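Local coordinates for glutathione S-transferase-like protein (Methylobacillus flagellatus, PDB 4GLT) that binds glutathione and, as a member of the glutathione S-transferase family, probably acts as a transferase, at residues A[24-29]-A[71-76]; A[34-39]-A[84-89]; A[127-132]-A[143-148]. All blocks are in the same frame, centred on the assembly; numbering follows the deposited sequence.

Interaction 1 of 3, residues A[24-29]-A[71-76]; sequences KLLYSN and IPVLIL. With GSH (glutathione), chain E.
Lys24 and Ile75 form a hydrogen-bonded antiparallel pair between strands 24-27 and 73-75. Lys24 N reaches Ile75 O at 2.8 Å in an almost straight bond (175° at the hydrogen), and Ile75 N returns to Lys24 O at 2.7 Å, nearly in line with that carbonyl. Farther along, Leu26 N meets Val73 O at 2.9 Å, while the return bond from Val73 N is weak. Pro72 CA also approaches Leu26 O at 3.2 Å, a CA-H...O contact.

Side chains separate onto two faces. On the face carrying Leu26, Val73 and Ile75, the branch point of Leu26 meets the end of Ile75, with Leu26 CG 3.9 Å from Ile75 CD1, the two chains crossing obliquely. On the other face Leu25 packs on helix 32-44 and Leu74 on helix 85-93. Leu25 holds CG trans to its own N (chi1 169°), which brings CD1 alongside the Pro72 ring, 3.6 Å from Pro72 CB and pointing the same way. Ile71 CG2 lies 3.4 Å from Tyr27 CA, at the end of the strand.

Strand 49-52 forms the outer layer along the far edge of 24-27, and Leu82 bonds to Leu74. Glutathione is met directly: after Ile71 comes a cis peptide, and Pro72 CD stands 3.3 Å from the ligand's O11. Ile71 O accepts from glutathione N2, although that oxygen's modelled position is uncertain. Strand pairing and apolar packing thus fix the strand end, and the polar contact with glutathione here probably comes from the backbone, as at the cis-proline of thioredoxin-like folds.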
# COMPACT_ATOMS: atom_id res chain seq x y z
N LYS A 24 6.25 -20.28 -0.58
CA LYS A 24 7.44 -19.66 -0.02
C LYS A 24 7.21 -18.18 0.25
O LYS A 24 6.67 -17.47 -0.60
CB LYS A 24 8.64 -19.86 -0.95
CG LYS A 24 9.02 -21.31 -1.17
CD LYS A 24 10.34 -21.41 -1.92
CE LYS A 24 10.94 -22.80 -1.79
NZ LYS A 24 12.22 -22.92 -2.55
N LEU A 25 7.62 -17.72 1.43
CA LEU A 25 7.49 -16.31 1.79
C LEU A 25 8.84 -15.63 1.95
O LEU A 25 9.46 -15.74 3.00
CB LEU A 25 6.71 -16.14 3.09
CG LEU A 25 6.83 -14.69 3.57
CD1 LEU A 25 6.03 -13.75 2.67
CD2 LEU A 25 6.43 -14.53 5.02
N LEU A 26 9.27 -14.91 0.92
CA LEU A 26 10.50 -14.16 1.01
C LEU A 26 10.35 -13.09 2.05
O LEU A 26 9.38 -12.35 2.06
CB LEU A 26 10.83 -13.50 -0.32
CG LEU A 26 11.01 -14.40 -1.53
CD1 LEU A 26 11.71 -13.62 -2.62
CD2 LEU A 26 11.82 -15.60 -1.16
N TYR A 27 11.34 -12.96 2.92
CA TYR A 27 11.29 -11.99 4.00
C TYR A 27 12.69 -11.68 4.54
O TYR A 27 13.62 -12.46 4.34
CB TYR A 27 10.43 -12.53 5.13
CG TYR A 27 11.20 -13.44 6.06
CD1 TYR A 27 11.58 -13.01 7.32
CD2 TYR A 27 11.56 -14.73 5.67
CE1 TYR A 27 12.29 -13.83 8.18
CE2 TYR A 27 12.26 -15.56 6.52
CZ TYR A 27 12.62 -15.10 7.77
OH TYR A 27 13.33 -15.92 8.62
N SER A 28 12.81 -10.55 5.23
CA SER A 28 14.04 -10.17 5.93
C SER A 28 13.74 -10.16 7.42
O SER A 28 12.58 -10.29 7.81
CB SER A 28 14.50 -8.78 5.50
OG SER A 28 13.59 -7.79 5.96
N ASN A 29 14.76 -9.99 8.24
CA ASN A 29 14.58 -10.02 9.70
C ASN A 29 14.01 -8.75 10.32
O ASN A 29 13.55 -8.76 11.46
CB ASN A 29 15.89 -10.38 10.40
CG ASN A 29 16.01 -11.86 10.72
OD1 ASN A 29 17.08 -12.45 10.59
ND2 ASN A 29 14.90 -12.47 11.13
N ILE A 71 10.30 -6.89 -0.40
CA ILE A 71 9.83 -7.97 0.44
C ILE A 71 8.67 -7.41 1.27
O ILE A 71 8.63 -6.21 1.51
CB ILE A 71 10.99 -8.46 1.33
CG1 ILE A 71 11.75 -9.58 0.62
CG2 ILE A 71 10.48 -8.93 2.69
CD1 ILE A 71 12.11 -9.25 -0.81
N PRO A 72 7.71 -8.26 1.69
CA PRO A 72 7.62 -9.69 1.44
C PRO A 72 7.06 -10.00 0.05
O PRO A 72 6.30 -9.20 -0.49
CB PRO A 72 6.62 -10.16 2.50
CG PRO A 72 5.71 -8.99 2.68
CD PRO A 72 6.50 -7.75 2.35
N VAL A 73 7.39 -11.18 -0.45
CA VAL A 73 6.77 -11.76 -1.62
C VAL A 73 6.33 -13.16 -1.27
O VAL A 73 7.11 -13.91 -0.73
CB VAL A 73 7.74 -11.89 -2.76
CG1 VAL A 73 7.01 -12.23 -4.01
CG2 VAL A 73 8.53 -10.65 -2.93
N LEU A 74 5.09 -13.51 -1.58
CA LEU A 74 4.66 -14.91 -1.45
C LEU A 74 4.72 -15.58 -2.82
O LEU A 74 3.97 -15.23 -3.73
CB LEU A 74 3.24 -15.01 -0.87
CG LEU A 74 2.79 -16.41 -0.41
CD1 LEU A 74 3.17 -16.68 1.04
CD2 LEU A 74 1.29 -16.56 -0.57
N ILE A 75 5.65 -16.53 -2.95
CA ILE A 75 5.76 -17.36 -4.15
C ILE A 75 5.00 -18.66 -3.97
O ILE A 75 5.40 -19.50 -3.16
CB ILE A 75 7.22 -17.70 -4.45
CG1 ILE A 75 8.05 -16.42 -4.52
CG2 ILE A 75 7.33 -18.53 -5.73
CD1 ILE A 75 9.54 -16.65 -4.37
N LEU A 76 3.90 -18.83 -4.71
CA LEU A 76 3.06 -20.03 -4.65
C LEU A 76 3.63 -21.17 -5.50
O LEU A 76 4.47 -20.94 -6.36
CB LEU A 76 1.64 -19.69 -5.10
CG LEU A 76 0.95 -18.52 -4.38
CD1 LEU A 76 -0.34 -18.12 -5.09
CD2 LEU A 76 0.64 -18.84 -2.92
N1 GSH E . 4.17 -1.91 0.50
CA1 GSH E . 5.07 -3.06 0.73
C1 GSH E . 4.30 -3.97 1.63
O11 GSH E . 4.56 -5.19 1.66
O12 GSH E . 3.40 -3.46 2.33
CB1 GSH E . 6.41 -2.57 1.32
CG1 GSH E . 7.43 -3.69 1.52
CD1 GSH E . 8.72 -3.16 2.13
OE1 GSH E . 8.89 -1.96 2.26
N2 GSH E . 9.64 -4.07 2.49
CA2 GSH E . 11.00 -3.80 2.97
C2 GSH E . 11.05 -3.20 4.36
O2 GSH E . 10.25 -3.54 5.22
CB2 GSH E . 11.76 -2.95 1.97
SG2 GSH E . 12.09 -3.86 0.45
N3 GSH E . 12.02 -2.32 4.60
CA3 GSH E . 12.13 -1.61 5.86
C3 GSH E . 13.01 -2.31 6.87
O31 GSH E . 13.53 -1.63 7.78
O32 GSH E . 13.18 -3.55 6.77

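Interaction 2 of 3, residues A[34-39]-A[84-89]; sequences ARKVRV and DSRVIV. With GSH (glutathione), chain E.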
# COMPACT_ATOMS: atom_id res chain seq x y z
N ALA A 34 6.81 -7.66 6.27
CA ALA A 34 7.04 -9.09 6.21
C ALA A 34 6.48 -9.72 7.48
O ALA A 34 5.84 -10.77 7.43
CB ALA A 34 8.52 -9.39 6.07
N ARG A 35 6.72 -9.07 8.61
CA ARG A 35 6.29 -9.58 9.89
C ARG A 35 4.77 -9.71 9.95
O ARG A 35 4.25 -10.68 10.50
CB ARG A 35 6.81 -8.69 11.03
CG ARG A 35 6.56 -9.28 12.41
CD ARG A 35 6.96 -8.34 13.53
NE ARG A 35 6.87 -9.00 14.83
CZ ARG A 35 7.12 -8.42 16.00
NH1 ARG A 35 7.50 -7.16 16.05
NH2 ARG A 35 7.02 -9.13 17.11
N LYS A 36 4.07 -8.71 9.42
CA LYS A 36 2.61 -8.74 9.37
C LYS A 36 2.17 -10.00 8.62
O LYS A 36 1.25 -10.70 9.04
CB LYS A 36 2.07 -7.45 8.71
CG LYS A 36 0.54 -7.37 8.60
CD LYS A 36 0.08 -6.15 7.79
CE LYS A 36 0.91 -5.99 6.52
NZ LYS A 36 0.26 -5.12 5.50
N VAL A 37 2.85 -10.28 7.50
CA VAL A 37 2.58 -11.49 6.72
C VAL A 37 2.90 -12.77 7.50
O VAL A 37 2.10 -13.70 7.55
CB VAL A 37 3.35 -11.50 5.38
CG1 VAL A 37 3.03 -12.74 4.58
CG2 VAL A 37 3.02 -10.26 4.57
N ARG A 38 4.07 -12.83 8.12
CA ARG A 38 4.44 -14.02 8.88
C ARG A 38 3.42 -14.27 9.98
O ARG A 38 2.99 -15.40 10.20
CB ARG A 38 5.84 -13.91 9.46
CG ARG A 38 6.92 -13.75 8.41
CD ARG A 38 8.12 -13.02 8.99
NE ARG A 38 9.00 -13.89 9.77
CZ ARG A 38 9.85 -13.45 10.69
NH1 ARG A 38 9.92 -12.16 10.96
NH2 ARG A 38 10.62 -14.31 11.35
N VAL A 39 3.01 -13.20 10.67
CA VAL A 39 2.09 -13.34 11.79
C VAL A 39 0.72 -13.86 11.35
O VAL A 39 0.06 -14.61 12.08
CB VAL A 39 1.91 -12.02 12.58
CG1 VAL A 39 0.67 -12.09 13.48
CG2 VAL A 39 3.14 -11.75 13.45
N ASP A 84 1.81 -6.69 -2.77
CA ASP A 84 2.58 -6.45 -1.57
C ASP A 84 1.91 -7.12 -0.39
O ASP A 84 1.06 -7.96 -0.55
CB ASP A 84 2.72 -4.96 -1.31
CG ASP A 84 1.40 -4.27 -1.05
OD1 ASP A 84 0.34 -4.87 -1.29
OD2 ASP A 84 1.41 -3.12 -0.60
N SER A 85 2.30 -6.71 0.80
CA SER A 85 1.82 -7.35 1.99
C SER A 85 0.31 -7.29 2.08
O SER A 85 -0.30 -8.22 2.55
CB SER A 85 2.44 -6.71 3.22
OG SER A 85 2.00 -5.40 3.40
N ARG A 86 -0.29 -6.20 1.64
CA ARG A 86 -1.74 -6.08 1.70
C ARG A 86 -2.50 -7.09 0.84
O ARG A 86 -3.52 -7.61 1.25
CB ARG A 86 -2.20 -4.64 1.45
CG ARG A 86 -1.73 -3.72 2.55
CD ARG A 86 -2.61 -2.50 2.71
NE ARG A 86 -2.09 -1.37 1.98
CZ ARG A 86 -2.74 -0.24 1.79
NH1 ARG A 86 -3.97 -0.09 2.25
NH2 ARG A 86 -2.18 0.74 1.10
N VAL A 87 -2.00 -7.36 -0.35
CA VAL A 87 -2.55 -8.40 -1.20
C VAL A 87 -2.35 -9.80 -0.56
O VAL A 87 -3.31 -10.58 -0.44
CB VAL A 87 -1.89 -8.38 -2.59
CG1 VAL A 87 -2.58 -9.36 -3.53
CG2 VAL A 87 -1.91 -6.96 -3.15
N ILE A 88 -1.12 -10.08 -0.14
CA ILE A 88 -0.72 -11.38 0.41
C ILE A 88 -1.57 -11.82 1.60
O ILE A 88 -1.98 -12.98 1.71
CB ILE A 88 0.76 -11.35 0.84
CG1 ILE A 88 1.66 -11.18 -0.39
CG2 ILE A 88 1.14 -12.65 1.56
CD1 ILE A 88 3.09 -10.80 -0.05
N VAL A 89 -1.81 -10.88 2.50
CA VAL A 89 -2.65 -11.08 3.67
C VAL A 89 -4.14 -11.33 3.37
O VAL A 89 -4.86 -11.93 4.18
CB VAL A 89 -2.53 -9.87 4.62
CG1 VAL A 89 -3.83 -9.62 5.37
CG2 VAL A 89 -1.36 -10.06 5.58
N1 GSH E . 4.17 -1.91 0.50
CA1 GSH E . 5.07 -3.06 0.73
C1 GSH E . 4.30 -3.97 1.63
O11 GSH E . 4.56 -5.19 1.66
O12 GSH E . 3.40 -3.46 2.33
CB1 GSH E . 6.41 -2.57 1.32
CG1 GSH E . 7.43 -3.69 1.52
CD1 GSH E . 8.72 -3.16 2.13
OE1 GSH E . 8.89 -1.96 2.26
N2 GSH E . 9.64 -4.07 2.49
CA2 GSH E . 11.00 -3.80 2.97
C2 GSH E . 11.05 -3.20 4.36
O2 GSH E . 10.25 -3.54 5.22
CB2 GSH E . 11.76 -2.95 1.97
SG2 GSH E . 12.09 -3.86 0.45
N3 GSH E . 12.02 -2.32 4.60
CA3 GSH E . 12.13 -1.61 5.86
C3 GSH E . 13.01 -2.31 6.87
O31 GSH E . 13.53 -1.63 7.78
O32 GSH E . 13.18 -3.55 6.77
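Lys36 and Ser85 meet end to end between two helices that run almost parallel: the axes of segments 34-39 and 85-89 come within 9.6 Å and differ by 4° in direction. The lysine leaves its helix extended and then bends at chi3 (46°), a kink that brings NZ to Ser85 OG at 2.7 Å. Ser85 OG lies between its own backbone N and carbonyl carbon (chi1 67°). It accepts a hydrogen bond from Lys36 NZ and donates one to glutathione O12 at 2.6 Å, so one hydroxyl bridges the ammonium and the carboxylate, and the two bonds fix its rotation. Salt bridges from Lys36 NZ to Asp120 and Glu116 of helix 106-133 position the amine, making it a second-shell support for the serine.

Next to this polar pair the packing is apolar. Val37 turns its two methyls to different neighbours: CG1 meets Ile88 CG2 at 3.6 Å, the side chains crossing at about a right angle, while Val37 CG2 lies 3.8 Å from Ser85 CB. Val89 adds a looser contact against the Val37 backbone.

The glutathione end is gripped by the start of helix 85-93. Ser85 N donates to O11 at 2.9 Å, so both carboxylate oxygens are held by the same residue, and the helix amino end would probably stabilise their charge. Asp84, the N-cap residue after a cis peptide, accepts from glutathione N1 through OD2 at 3.2 Å; its OD1 takes a weak capping bond from Arg86 N and pairs with Arg86 of the second subunit. Asp-Ser here stands where many glutathione S-transferases carry Glu-Ser or Gln-Ser, the gamma-glutamyl-binding element of the G-site in the thioredoxin-like N-terminal domain.

Interaction 3 of 3, residues A[127-132]-A[143-148]; sequences VAAVME and AVIEKQ. With GSH (glutathione), chain F.
Glu132 packs its aliphatic stem against Ile145 where helices 106-133 and 142-162 form an antiparallel hairpin of the all-helical glutathione S-transferase C-terminal domain. The axes of the short segments approach to 8.6 Å, at 159°. Packing is tightest here: Glu132 CG meets Ile145 CG1 at 3.3 Å. The glutamate has CG trans to its backbone N and then bends at chi2 (64°), which carries the side chain across that of Val144 at about a right angle, with Glu132 CD 3.9 Å from Val144 CG1. Its OE2 accepts from Asp141 N, just ahead of the second helix, and pairs with Arg135 of the second subunit. An alanine here would remove the stem and the carboxylate, and would probably open a gap beside Ile145 while leaving Asp141 N and that arginine without their acidic partner.

Ala129, small enough for the backbones to come close, has its CA 4.7 Å from Ile145 CA. Toward the open end the contact thins: Ala128 CB touches only the Gln148 side chain, at 3.7 Å from Gln148 CG. No hydrogen bond joins the two segments. Lys147, exposed on the outer side of its helix, reaches away from the hairpin to a glutathione that also binds Ser85 of the second subunit; the extended lysine chain brings Lys147 NZ to 3.2 Å from the ligand's O32, a weak bond.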
# COMPACT_ATOMS: atom_id res chain seq x y z
N VAL A 127 9.87 4.33 8.26
CA VAL A 127 10.87 3.85 7.34
C VAL A 127 11.51 5.04 6.64
O VAL A 127 12.73 5.08 6.41
CB VAL A 127 10.26 2.89 6.29
CG1 VAL A 127 11.19 2.72 5.09
CG2 VAL A 127 9.95 1.55 6.93
N ALA A 128 10.67 6.01 6.32
CA ALA A 128 11.11 7.20 5.60
C ALA A 128 12.13 7.93 6.45
O ALA A 128 13.26 8.19 6.02
CB ALA A 128 9.93 8.10 5.29
N ALA A 129 11.73 8.24 7.67
CA ALA A 129 12.63 8.87 8.62
C ALA A 129 13.94 8.08 8.70
O ALA A 129 15.01 8.61 8.41
CB ALA A 129 11.96 8.96 9.98
N VAL A 130 13.83 6.80 9.08
CA VAL A 130 15.00 5.95 9.27
C VAL A 130 15.96 5.98 8.08
O VAL A 130 17.15 6.22 8.23
CB VAL A 130 14.61 4.49 9.53
CG1 VAL A 130 15.86 3.60 9.48
CG2 VAL A 130 13.89 4.35 10.86
N MET A 131 15.43 5.73 6.88
CA MET A 131 16.28 5.77 5.70
C MET A 131 16.85 7.16 5.46
O MET A 131 17.98 7.31 4.98
CB MET A 131 15.51 5.27 4.46
CG MET A 131 15.01 3.83 4.59
SD MET A 131 16.30 2.64 5.05
CE MET A 131 15.28 1.34 5.76
N GLU A 132 16.07 8.18 5.81
CA GLU A 132 16.54 9.56 5.61
C GLU A 132 17.84 9.77 6.37
O GLU A 132 18.75 10.44 5.89
CB GLU A 132 15.48 10.57 6.06
CG GLU A 132 15.93 12.03 5.98
CD GLU A 132 16.21 12.50 4.56
OE1 GLU A 132 15.99 11.73 3.60
OE2 GLU A 132 16.65 13.66 4.39
N ALA A 143 14.34 18.28 7.85
CA ALA A 143 12.94 18.66 7.68
C ALA A 143 12.09 17.46 7.32
O ALA A 143 10.97 17.29 7.81
CB ALA A 143 12.81 19.73 6.61
N VAL A 144 12.64 16.63 6.44
CA VAL A 144 12.01 15.41 5.98
C VAL A 144 11.76 14.48 7.16
O VAL A 144 10.68 13.93 7.32
CB VAL A 144 12.91 14.71 4.96
CG1 VAL A 144 12.43 13.30 4.69
CG2 VAL A 144 12.99 15.53 3.68
N ILE A 145 12.78 14.33 8.00
CA ILE A 145 12.66 13.53 9.20
C ILE A 145 11.56 14.08 10.10
O ILE A 145 10.71 13.34 10.60
CB ILE A 145 14.00 13.51 9.96
CG1 ILE A 145 15.09 12.90 9.08
CG2 ILE A 145 13.87 12.75 11.27
CD1 ILE A 145 16.48 12.95 9.68
N GLU A 146 11.57 15.39 10.30
CA GLU A 146 10.59 16.05 11.15
C GLU A 146 9.17 15.77 10.67
O GLU A 146 8.30 15.33 11.43
CB GLU A 146 10.85 17.56 11.17
CG GLU A 146 10.52 18.24 12.48
CD GLU A 146 9.18 17.83 13.04
OE1 GLU A 146 8.94 16.60 13.18
OE2 GLU A 146 8.35 18.72 13.33
N LYS A 147 8.93 16.01 9.40
CA LYS A 147 7.62 15.81 8.81
C LYS A 147 7.12 14.38 8.98
O LYS A 147 5.99 14.15 9.35
CB LYS A 147 7.70 16.16 7.34
CG LYS A 147 6.38 16.34 6.66
CD LYS A 147 6.60 16.44 5.18
CE LYS A 147 5.32 16.43 4.40
NZ LYS A 147 5.62 16.07 2.99
N GLN A 148 7.98 13.43 8.68
CA GLN A 148 7.58 12.02 8.77
C GLN A 148 7.30 11.60 10.20
O GLN A 148 6.30 10.93 10.48
CB GLN A 148 8.67 11.13 8.17
CG GLN A 148 8.98 11.42 6.71
CD GLN A 148 7.78 11.17 5.82
OE1 GLN A 148 7.70 11.69 4.71
NE2 GLN A 148 6.83 10.39 6.30
N1 GSH F . -0.50 5.57 -0.56
CA1 GSH F . -1.65 6.49 -0.36
C1 GSH F . -2.76 6.18 -1.33
O11 GSH F . -3.81 6.84 -1.20
O12 GSH F . -2.61 5.29 -2.21
CB1 GSH F . -1.25 7.98 -0.38
CG1 GSH F . -0.53 8.47 -1.63
CD1 GSH F . 0.19 9.78 -1.39
OE1 GSH F . 1.21 9.81 -0.71
N2 GSH F . -0.31 10.90 -1.93
CA2 GSH F . 0.43 12.16 -1.92
C2 GSH F . 0.31 12.91 -0.61
O2 GSH F . -0.79 13.22 -0.17
CB2 GSH F . -0.02 13.04 -3.08
SG2 GSH F . 0.44 12.31 -4.68
N3 GSH F . 1.45 13.20 0.02
CA3 GSH F . 1.48 14.11 1.15
C3 GSH F . 2.52 13.80 2.21
O31 GSH F . 3.11 12.69 2.20
O32 GSH F . 2.76 14.67 3.08

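In the fold
Interactions 1 and 2 belong to one layered unit, their centres 9 Å apart. Pro72 CG touches Val37 CG2 at 3.5 Å, and Leu25 CD2 lies 3.5 Å from Arg38 CG, so the sheet rests directly on helix 32-44. Both contacts line the same glutathione: the strand end serves its middle, the helix start its gamma-glutamyl end. Interaction 3 lies farther off, its centre 26 Å from that of interaction 1 and 23 Å from that of interaction 2, without direct contact. It is tied to this site by Val127, which joins the ligand pocket beside Tyr187, while Lys147 serves a glutathione held by the second subunit.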